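PDB 4ES8: Epf from Streptococcus pyogenes, which acts as a cell-surface adhesin that binds to cells through an N-terminal domain containing a carbohydrate-binding module, paired here with a fibronectin-like domain. Local coordinates for residues I109-Y114 with G241-E246; D213-S218 with I295-S300; D248-F253 with Q261-T266. All blocks are in the same frame, centred on the assembly; numbering follows the deposited sequence. Where two conformers were deposited one is given.

Contact 1: residues I109-Y114 with G241-E246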
loop_
_atom_site.group_PDB
_atom_site.type_symbol
_atom_site.label_atom_id
_atom_site.label_comp_id
_atom_site.label_asym_id
_atom_site.label_seq_id
_atom_site.Cartn_x
_atom_site.Cartn_y
_atom_site.Cartn_z
ATOM N N ILE A 109 5.231 -3.834 -1.391
ATOM C CA ILE A 109 5.520 -5.012 -2.208
ATOM C C ILE A 109 4.628 -4.977 -3.433
ATOM O O ILE A 109 3.442 -4.660 -3.334
ATOM C CB ILE A 109 5.318 -6.314 -1.385
ATOM C CG1 ILE A 109 6.371 -6.372 -0.255
ATOM C CG2 ILE A 109 5.423 -7.579 -2.280
ATOM C CD1 ILE A 109 6.052 -7.430 0.823
ATOM N N LYS A 110 5.198 -5.336 -4.596
ATOM C CA LYS A 110 4.429 -5.385 -5.844
ATOM C C LYS A 110 3.317 -6.423 -5.728
ATOM O O LYS A 110 3.557 -7.533 -5.237
ATOM C CB LYS A 110 5.364 -5.774 -7.002
ATOM C CG LYS A 110 4.672 -5.777 -8.379
ATOM C CD LYS A 110 5.628 -6.096 -9.537
ATOM C CE LYS A 110 6.029 -7.559 -9.592
ATOM N NZ LYS A 110 6.824 -7.871 -10.820
ATOM N N ASP A 111 2.105 -6.055 -6.176
ATOM C CA ASP A 111 0.966 -6.956 -6.266
ATOM C C ASP A 111 0.430 -7.403 -4.889
ATOM O O ASP A 111 -0.202 -8.442 -4.784
ATOM C CB ASP A 111 1.308 -8.173 -7.153
ATOM C CG ASP A 111 0.134 -8.949 -7.701
ATOM O OD1 ASP A 111 -0.860 -8.313 -8.114
ATOM O OD2 ASP A 111 0.238 -10.188 -7.780
ATOM N N HIS A 112 0.653 -6.589 -3.845
ATOM C CA HIS A 112 0.059 -6.808 -2.533
ATOM C C HIS A 112 -1.129 -5.846 -2.413
ATOM O O HIS A 112 -1.205 -4.859 -3.165
ATOM C CB HIS A 112 1.100 -6.564 -1.429
ATOM C CG HIS A 112 1.850 -7.793 -0.986
ATOM N ND1 HIS A 112 2.212 -7.961 0.343
ATOM C CD2 HIS A 112 2.308 -8.851 -1.704
ATOM C CE1 HIS A 112 2.888 -9.100 0.400
ATOM N NE2 HIS A 112 2.994 -9.668 -0.815
ATOM N N ASP A 113 -2.048 -6.141 -1.490
ATOM C CA ASP A 113 -3.236 -5.341 -1.223
ATOM C C ASP A 113 -3.023 -4.530 0.037
ATOM O O ASP A 113 -2.489 -5.065 1.029
ATOM C CB ASP A 113 -4.452 -6.257 -1.074
ATOM C CG ASP A 113 -4.819 -6.958 -2.365
ATOM O OD1 ASP A 113 -4.810 -6.309 -3.402
ATOM O OD2 ASP A 113 -5.048 -8.171 -2.334
ATOM N N TYR A 114 -3.440 -3.242 0.009
ATOM C CA TYR A 114 -3.244 -2.352 1.146
ATOM C C TYR A 114 -4.534 -1.656 1.522
ATOM O O TYR A 114 -5.439 -1.501 0.683
ATOM C CB TYR A 114 -2.150 -1.316 0.838
ATOM C CG TYR A 114 -0.794 -1.970 0.674
ATOM C CD1 TYR A 114 0.010 -2.234 1.780
ATOM C CD2 TYR A 114 -0.350 -2.407 -0.578
ATOM C CE1 TYR A 114 1.239 -2.887 1.645
ATOM C CE2 TYR A 114 0.874 -3.067 -0.724
ATOM C CZ TYR A 114 1.659 -3.310 0.390
ATOM O OH TYR A 114 2.862 -3.964 0.232
ATOM N N GLY A 241 -6.569 -13.287 -7.517
ATOM C CA GLY A 241 -5.777 -12.838 -8.653
ATOM C C GLY A 241 -4.345 -12.425 -8.407
ATOM O O GLY A 241 -3.695 -11.968 -9.349
ATOM N N ARG A 242 -3.833 -12.591 -7.164
ATOM C CA ARG A 242 -2.417 -12.331 -6.858
ATOM C C ARG A 242 -1.536 -13.207 -7.721
ATOM O O ARG A 242 -1.834 -14.410 -7.842
ATOM C CB ARG A 242 -2.084 -12.713 -5.398
ATOM C CG ARG A 242 -2.415 -11.778 -4.272
ATOM C CD ARG A 242 -1.832 -12.409 -3.001
ATOM N NE ARG A 242 -0.370 -12.291 -2.890
ATOM C CZ ARG A 242 0.359 -12.857 -1.926
ATOM N NH1 ARG A 242 -0.224 -13.580 -0.983
ATOM N NH2 ARG A 242 1.674 -12.676 -1.884
ATOM N N THR A 243 -0.433 -12.688 -8.240
ATOM C CA THR A 243 0.528 -13.492 -8.998
ATOM C C THR A 243 1.911 -13.373 -8.348
ATOM O O THR A 243 2.759 -14.243 -8.594
ATOM C CB THR A 243 0.545 -13.137 -10.485
ATOM O OG1 THR A 243 0.990 -11.792 -10.653
ATOM C CG2 THR A 243 -0.811 -13.383 -11.171
ATOM N N ASN A 244 2.145 -12.344 -7.508
ATOM C CA ASN A 244 3.419 -12.256 -6.790
ATOM C C ASN A 244 3.198 -12.824 -5.404
ATOM O O ASN A 244 2.591 -12.152 -4.566
ATOM C CB ASN A 244 3.969 -10.809 -6.705
ATOM C CG ASN A 244 5.270 -10.735 -5.925
ATOM O OD1 ASN A 244 5.970 -11.742 -5.763
ATOM N ND2 ASN A 244 5.655 -9.552 -5.439
ATOM N N PHE A 245 3.690 -14.047 -5.151
ATOM C CA PHE A 245 3.451 -14.682 -3.860
ATOM C C PHE A 245 4.491 -14.307 -2.811
ATOM O O PHE A 245 4.469 -14.856 -1.712
ATOM C CB PHE A 245 3.323 -16.200 -4.018
ATOM C CG PHE A 245 2.158 -16.548 -4.913
ATOM C CD1 PHE A 245 0.885 -16.058 -4.647
ATOM C CD2 PHE A 245 2.338 -17.354 -6.028
ATOM C CE1 PHE A 245 -0.197 -16.381 -5.477
ATOM C CE2 PHE A 245 1.247 -17.685 -6.857
ATOM C CZ PHE A 245 -0.004 -17.189 -6.572
ATOM N N GLU A 246 5.343 -13.305 -3.132
ATOM C CA GLU A 246 6.354 -12.774 -2.218
ATOM C C GLU A 246 5.797 -12.539 -0.819
ATOM O O GLU A 246 4.727 -11.919 -0.660
ATOM C CB GLU A 246 6.849 -11.444 -2.791
ATOM C CG GLU A 246 7.954 -10.780 -2.006
ATOM C CD GLU A 246 8.498 -9.515 -2.648
ATOM O OE1 GLU A 246 8.028 -9.122 -3.739
ATOM O OE2 GLU A 246 9.374 -8.891 -2.018
HETATM O O HOH W 1 7.912 -6.552 -4.637
HETATM O O HOH W 2 -2.067 -9.730 -9.914
#

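Contact 2: residues D213-S218 with I295-S300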
loop_
_atom_site.group_PDB
_atom_site.type_symbol
_atom_site.label_atom_id
_atom_site.label_comp_id
_atom_site.label_asym_id
_atom_site.label_seq_id
_atom_site.Cartn_x
_atom_site.Cartn_y
_atom_site.Cartn_z
ATOM N N ASP A 213 -0.794 -3.635 5.233
ATOM C CA ASP A 213 -0.893 -4.671 4.220
ATOM C C ASP A 213 -2.073 -5.576 4.593
ATOM O O ASP A 213 -2.171 -5.999 5.746
ATOM C CB ASP A 213 0.434 -5.435 4.183
ATOM C CG ASP A 213 0.572 -6.374 3.002
ATOM O OD1 ASP A 213 -0.398 -7.069 2.686
ATOM O OD2 ASP A 213 1.657 -6.400 2.394
ATOM N N VAL A 214 -2.994 -5.831 3.637
ATOM C CA VAL A 214 -4.158 -6.702 3.909
ATOM C C VAL A 214 -4.210 -7.854 2.895
ATOM O O VAL A 214 -5.266 -8.465 2.688
ATOM C CB VAL A 214 -5.481 -5.905 3.919
ATOM C CG1 VAL A 214 -5.536 -4.976 5.122
ATOM C CG2 VAL A 214 -5.685 -5.140 2.610
ATOM N N THR A 215 -3.054 -8.190 2.309
ATOM C CA THR A 215 -2.966 -9.257 1.327
ATOM C C THR A 215 -3.417 -10.602 1.901
ATOM O O THR A 215 -2.951 -11.014 2.953
ATOM C CB THR A 215 -1.518 -9.368 0.864
ATOM O OG1 THR A 215 -1.087 -8.088 0.375
ATOM C CG2 THR A 215 -1.331 -10.409 -0.199
ATOM N N ASN A 216 -4.257 -11.322 1.154
ATOM C CA ASN A 216 -4.627 -12.676 1.549
ATOM C C ASN A 216 -3.510 -13.624 1.192
ATOM O O ASN A 216 -2.930 -13.517 0.103
ATOM C CB ASN A 216 -5.915 -13.116 0.851
ATOM C CG ASN A 216 -7.112 -12.351 1.333
ATOM O OD1 ASN A 216 -7.321 -12.180 2.538
ATOM N ND2 ASN A 216 -7.903 -11.864 0.392
ATOM N N PRO A 217 -3.217 -14.602 2.064
ATOM C CA PRO A 217 -2.196 -15.591 1.705
ATOM C C PRO A 217 -2.645 -16.404 0.499
ATOM O O PRO A 217 -3.854 -16.580 0.277
ATOM C CB PRO A 217 -2.089 -16.476 2.949
ATOM C CG PRO A 217 -3.395 -16.320 3.653
ATOM C CD PRO A 217 -3.840 -14.899 3.369
ATOM N N SER A 218 -1.678 -16.902 -0.265
ATOM C CA SER A 218 -1.944 -17.792 -1.388
ATOM C C SER A 218 -2.547 -19.115 -0.847
ATOM O O SER A 218 -2.607 -19.356 0.380
ATOM C CB SER A 218 -0.652 -18.062 -2.146
ATOM O OG SER A 218 0.293 -18.694 -1.291
ATOM N N ILE A 295 -0.258 -21.600 5.118
ATOM C CA ILE A 295 0.435 -20.461 4.516
ATOM C C ILE A 295 0.106 -19.203 5.307
ATOM O O ILE A 295 -1.070 -18.851 5.464
ATOM C CB ILE A 295 0.064 -20.325 3.019
ATOM C CG1 ILE A 295 0.392 -21.644 2.237
ATOM C CG2 ILE A 295 0.785 -19.131 2.367
ATOM C CD1 ILE A 295 -0.058 -21.704 0.781
ATOM N N LYS A 296 1.152 -18.507 5.774
ATOM C CA LYS A 296 0.967 -17.272 6.530
ATOM C C LYS A 296 1.478 -16.125 5.700
ATOM O O LYS A 296 2.611 -16.185 5.238
ATOM C CB LYS A 296 1.737 -17.341 7.858
ATOM C CG LYS A 296 1.618 -16.049 8.698
ATOM C CD LYS A 296 2.516 -16.141 9.935
ATOM C CE LYS A 296 2.457 -14.910 10.798
ATOM N NZ LYS A 296 3.665 -14.807 11.663
ATOM N N GLN A 297 0.638 -15.096 5.462
ATOM C CA GLN A 297 1.116 -13.918 4.741
ATOM C C GLN A 297 1.925 -13.102 5.762
ATOM O O GLN A 297 1.330 -12.575 6.701
ATOM C CB GLN A 297 -0.069 -13.143 4.152
ATOM C CG GLN A 297 0.255 -12.507 2.795
ATOM C CD GLN A 297 1.486 -11.638 2.876
ATOM O OE1 GLN A 297 1.508 -10.684 3.665
ATOM N NE2 GLN A 297 2.569 -12.024 2.184
ATOM N N LYS A 298 3.261 -13.036 5.621
ATOM C CA LYS A 298 4.073 -12.417 6.685
ATOM C C LYS A 298 3.807 -10.947 6.898
ATOM O O LYS A 298 3.987 -10.467 8.017
ATOM C CB LYS A 298 5.559 -12.603 6.436
ATOM C CG LYS A 298 6.060 -14.015 6.637
ATOM C CD LYS A 298 7.507 -14.010 6.233
ATOM C CE LYS A 298 8.315 -14.961 7.038
ATOM N NZ LYS A 298 9.752 -14.813 6.688
ATOM N N GLN A 299 3.393 -10.219 5.852
ATOM C CA GLN A 299 3.177 -8.786 6.027
ATOM C C GLN A 299 1.784 -8.492 6.585
ATOM O O GLN A 299 1.661 -7.655 7.480
ATOM C CB GLN A 299 3.397 -8.018 4.715
ATOM C CG GLN A 299 4.861 -8.024 4.268
ATOM C CD GLN A 299 5.333 -9.332 3.686
ATOM O OE1 GLN A 299 4.635 -9.997 2.920
ATOM N NE2 GLN A 299 6.561 -9.698 4.009
ATOM N N SER A 300 0.726 -9.126 6.033
ATOM C CA SER A 300 -0.627 -8.834 6.503
ATOM C C SER A 300 -0.971 -9.595 7.790
ATOM O O SER A 300 -1.951 -9.259 8.456
ATOM C CB SER A 300 -1.634 -9.203 5.424
ATOM O OG SER A 300 -1.692 -10.619 5.315
HETATM O O HOH W 3 -3.793 -7.279 7.585
#

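Contact 3: residues D248-F253 with Q261-T266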
loop_
_atom_site.group_PDB
_atom_site.type_symbol
_atom_site.label_atom_id
_atom_site.label_comp_id
_atom_site.label_asym_id
_atom_site.label_seq_id
_atom_site.Cartn_x
_atom_site.Cartn_y
_atom_site.Cartn_z
ATOM N N ASP A 248 4.810 -14.794 1.417
ATOM C CA ASP A 248 4.043 -15.891 2.001
ATOM C C ASP A 248 4.996 -16.898 2.627
ATOM O O ASP A 248 5.985 -17.304 2.002
ATOM C CB ASP A 248 3.181 -16.572 0.929
ATOM C CG ASP A 248 1.987 -15.766 0.467
ATOM O OD1 ASP A 248 1.949 -14.543 0.739
ATOM O OD2 ASP A 248 1.093 -16.351 -0.164
ATOM N N GLU A 249 4.688 -17.293 3.862
ATOM C CA GLU A 249 5.460 -18.267 4.618
ATOM C C GLU A 249 4.756 -19.609 4.536
ATOM O O GLU A 249 3.645 -19.738 5.064
ATOM C CB GLU A 249 5.606 -17.805 6.075
ATOM C CG GLU A 249 6.355 -18.804 6.941
ATOM C CD GLU A 249 6.220 -18.579 8.430
ATOM O OE1 GLU A 249 5.143 -18.890 8.995
ATOM O OE2 GLU A 249 7.197 -18.072 9.030
ATOM N N ILE A 250 5.372 -20.585 3.866
ATOM C CA ILE A 250 4.781 -21.920 3.715
ATOM C C ILE A 250 5.326 -22.865 4.789
ATOM O O ILE A 250 6.538 -23.068 4.843
ATOM C CB ILE A 250 5.065 -22.506 2.305
ATOM C CG1 ILE A 250 4.556 -21.566 1.179
ATOM C CG2 ILE A 250 4.448 -23.914 2.185
ATOM C CD1 ILE A 250 5.114 -21.922 -0.189
ATOM N N SER A 251 4.442 -23.474 5.590
ATOM C CA SER A 251 4.839 -24.485 6.579
ATOM C C SER A 251 4.311 -25.833 6.121
ATOM O O SER A 251 3.131 -25.936 5.774
ATOM C CB SER A 251 4.296 -24.131 7.957
ATOM O OG SER A 251 4.913 -22.937 8.410
ATOM N N LEU A 252 5.197 -26.842 6.044
ATOM C CA LEU A 252 4.827 -28.202 5.603
ATOM C C LEU A 252 4.938 -29.142 6.779
ATOM O O LEU A 252 5.964 -29.138 7.457
ATOM C CB LEU A 252 5.767 -28.645 4.475
ATOM C CG LEU A 252 5.599 -30.082 3.970
ATOM C CD1 LEU A 252 4.287 -30.230 3.197
ATOM C CD2 LEU A 252 6.769 -30.462 3.040
ATOM N N PHE A 253 3.883 -29.928 7.032
ATOM C CA PHE A 253 3.849 -30.850 8.183
ATOM C C PHE A 253 3.537 -32.247 7.736
ATOM O O PHE A 253 2.849 -32.423 6.727
ATOM C CB PHE A 253 2.733 -30.443 9.160
ATOM C CG PHE A 253 2.750 -29.031 9.681
ATOM C CD1 PHE A 253 2.258 -27.981 8.905
ATOM C CD2 PHE A 253 3.154 -28.763 10.983
ATOM C CE1 PHE A 253 2.243 -26.678 9.403
ATOM C CE2 PHE A 253 3.131 -27.461 11.488
ATOM C CZ PHE A 253 2.685 -26.427 10.691
ATOM N N GLN A 261 9.330 -28.527 7.312
ATOM C CA GLN A 261 10.109 -27.409 6.779
ATOM C C GLN A 261 9.237 -26.201 6.639
ATOM O O GLN A 261 8.024 -26.335 6.498
ATOM C CB GLN A 261 10.698 -27.746 5.393
ATOM C CG GLN A 261 11.662 -28.959 5.296
ATOM C CD GLN A 261 12.989 -28.694 5.976
ATOM O OE1 GLN A 261 13.463 -27.550 6.046
ATOM N NE2 GLN A 261 13.598 -29.736 6.538
ATOM N N THR A 262 9.867 -25.016 6.677
ATOM C CA THR A 262 9.224 -23.721 6.478
ATOM C C THR A 262 10.035 -22.994 5.412
ATOM O O THR A 262 11.274 -23.044 5.455
ATOM C CB THR A 262 9.175 -22.941 7.798
ATOM O OG1 THR A 262 8.507 -23.722 8.793
ATOM C CG2 THR A 262 8.470 -21.625 7.658
ATOM N N VAL A 263 9.348 -22.344 4.450
ATOM C CA VAL A 263 10.029 -21.549 3.419
ATOM C C VAL A 263 9.274 -20.245 3.250
ATOM O O VAL A 263 8.049 -20.234 3.392
ATOM C CB VAL A 263 10.211 -22.256 2.039
ATOM C CG1 VAL A 263 11.122 -23.475 2.136
ATOM C CG2 VAL A 263 8.874 -22.617 1.402
ATOM N N THR A 264 9.987 -19.158 2.924
ATOM C CA THR A 264 9.347 -17.880 2.615
ATOM C C THR A 264 9.496 -17.663 1.109
ATOM O O THR A 264 10.611 -17.764 0.577
ATOM C CB THR A 264 9.940 -16.727 3.436
ATOM O OG1 THR A 264 9.662 -16.951 4.815
ATOM C CG2 THR A 264 9.359 -15.377 3.022
ATOM N N VAL A 265 8.378 -17.371 0.420
ATOM C CA VAL A 265 8.386 -17.144 -1.023
ATOM C C VAL A 265 9.047 -15.786 -1.329
ATOM O O VAL A 265 8.778 -14.785 -0.646
ATOM C CB VAL A 265 6.954 -17.220 -1.588
ATOM C CG1 VAL A 265 6.947 -16.968 -3.092
ATOM C CG2 VAL A 265 6.316 -18.571 -1.253
ATOM N N THR A 266 9.920 -15.772 -2.356
ATOM C CA THR A 266 10.648 -14.576 -2.732
ATOM C C THR A 266 9.916 -13.842 -3.867
ATOM O O THR A 266 8.895 -14.317 -4.381
ATOM C CB THR A 266 12.096 -14.953 -3.115
ATOM O OG1 THR A 266 12.036 -15.944 -4.153
ATOM C CG2 THR A 266 12.890 -15.509 -1.924
#

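Contact 1: residues I109-Y114 with G241-E246
Asp111 grips the backbone of Thr243 and Asn244 where two domains meet: a type II beta turn, Ile109 to His112, leads into strand 113-123 of the larger domain, and segment 241-246 is a loop of the smaller, whose strand order fits a fibronectin type III fold. One carboxylate oxygen takes two successive amides. Thr243 N reaches Asp111 OD2 at 2.6 Å, almost in line with the C-O bond, while Asn244 N, 2.9 Å away, meets the anti lone pair of OD2. With CG anti to the backbone N (chi1 -161°), the short acidic side chain extends straight at the loop; aspartate also tolerates the positive phi of this turn corner. Asn244 replies with its amide: ND2 donates to Lys110 O (2.9 Å), approaching 28° off the carbonyl plane, and to Glu246 OE1 within its own amide plane. Its OD1 accepts Glu246 N in an Asx turn and also Asp268 N, so asparagine, both donor and acceptor, fits. Asp268 also forms a salt bridge with Lys110.

His112 supplies the other direct bond, NE2 to Glu246 O at 2.8 Å and in the ring plane, while ND1 bonds Asp213; with both nitrogens engaged, the ring may well be protonated. Ile109 CG2 sits above one face of the imidazole, toward its rim, and also touches Glu246 OE1 (3.4 Å).

Farther out, Arg242 can brace the loop: in one of its two modelled conformers NH2 donates to Asn244 O, Phe245 CD1 lies over one guanidinium face, and NH1 pairs with Asp248. Two waters bridge the segments: one joins Lys110 N to Glu246 OE1, and the other donates to Asp111 OD1 at 2.6 Å and to Gly241 O at 2.8 Å.

Contact 2: residues D213-S218 with I295-S300
Ser300 and Thr215 form the one direct hydrogen bond between the segments: Ser300 OG donates to Thr215 O over 2.7 Å, in the carbonyl plane. Chi1 of 71° sets the hydroxyl between the serine's own backbone N and carbonyl carbon, and serine is small enough to let CB rest 3.3 Å from Asp213 O. A water that donates to both Asp213 O and Ser300 O adds an indirect tie.

Internal polar bonds hold each side in shape. Asp213 OD1 receives Thr215 N, as an Asx turn, and Thr215 OG1 at 2.6 Å. Gln297 OE1 gathers Ser300 N and Gln299 N, curling the chain as it leaves the strand, while NE2 donates to Gln299 OE1 and to Asp248, so both ends of the glutamine amide are used.

The remaining contact is van der Waals packing. Gln297 CG lies 4.0 Å from Thr215 CG2, the stem of a polar side chain serving as apolar filler. Rigid Pro217 sets CB 4.0 Å from Ile295 CG2, and Ile295 CD1 meets Ser218 OG, whose hydroxyl bonds Asp248. This is a buried interdomain junction: the linker between strands 202-213 and 219-224 lies against the end of strand 290-297 in the probable fibronectin-like domain.

Contact 3: residues D248-F253 with Q261-T266
Ile250 and Val263 face each other as an antiparallel hydrogen-bonded pair and form the firm centre of this hairpin. Ile250 N meets Val263 O at 2.7 Å, and Val263 N returns a bond to Ile250 O at 2.9 Å. The ladder continues with Val265 N to Asp248 O at one end and Leu252 N to Gln261 O at the other, where the return bond from Gln261 N is weak at 3.4 Å to Leu252 O. The strand axes run 165° apart.

Apolar packing is tight on the face bearing Ile250, Leu252 and Val263. Ile250 CB touches Val263 CG2 at 3.9 Å. Ile250 CD1 comes within 3.7 Å of Val265 CG2, which chi1 of 179° places beside the backbone N of its valine. Beta-branched residues suit such extended backbone, and their methyls pack with side chains from strands 231-237 and 273-276. Gln261 starts on this face, but its amide turns off to bond Gln281.

The opposite face, carrying Glu249, Ser251, Thr262 and Thr264, is looser and partly exposed. In one of two modelled conformers of Glu249, its CG lies 3.6 Å from Thr262 CG2, an acid's aliphatic stem against a methyl, whereas Ser251 OG and Thr262 OG1 merely stand 3.7 Å apart. Thr264 OG1 is hydrogen-bonded by Lys298 NZ. Polar side chains suit such a face.

One apolar and one polar face are what a sheet of a beta sandwich shows. Strand 259-264 is the edge strand of a four-stranded antiparallel sheet and 248-253 its inner neighbour, in an order matching C'-C-F-G of a fibronectin type III fold.

In the fold
All three contacts lie at or beside the junction of the two domains. The centres of contacts 1 and 2 are about 9 Å apart, those of contacts 2 and 3 about 12 Å, and those of contacts 1 and 3 about 16 Å. Contacts 1 and 2 alternate along the chain, in the order 109-114, 213-218, 241-246, 295-300. Each has one segment in the larger domain or its linker and one in the smaller domain. Contact 3 lies within the smaller domain, following contact 1 in sequence, and shares a sheet with contact 2 through neighbouring strands 248-253 and 290-297. Asp248 touches residues of both other contacts. Such interlocking probably restricts movement between the adhesin's domains.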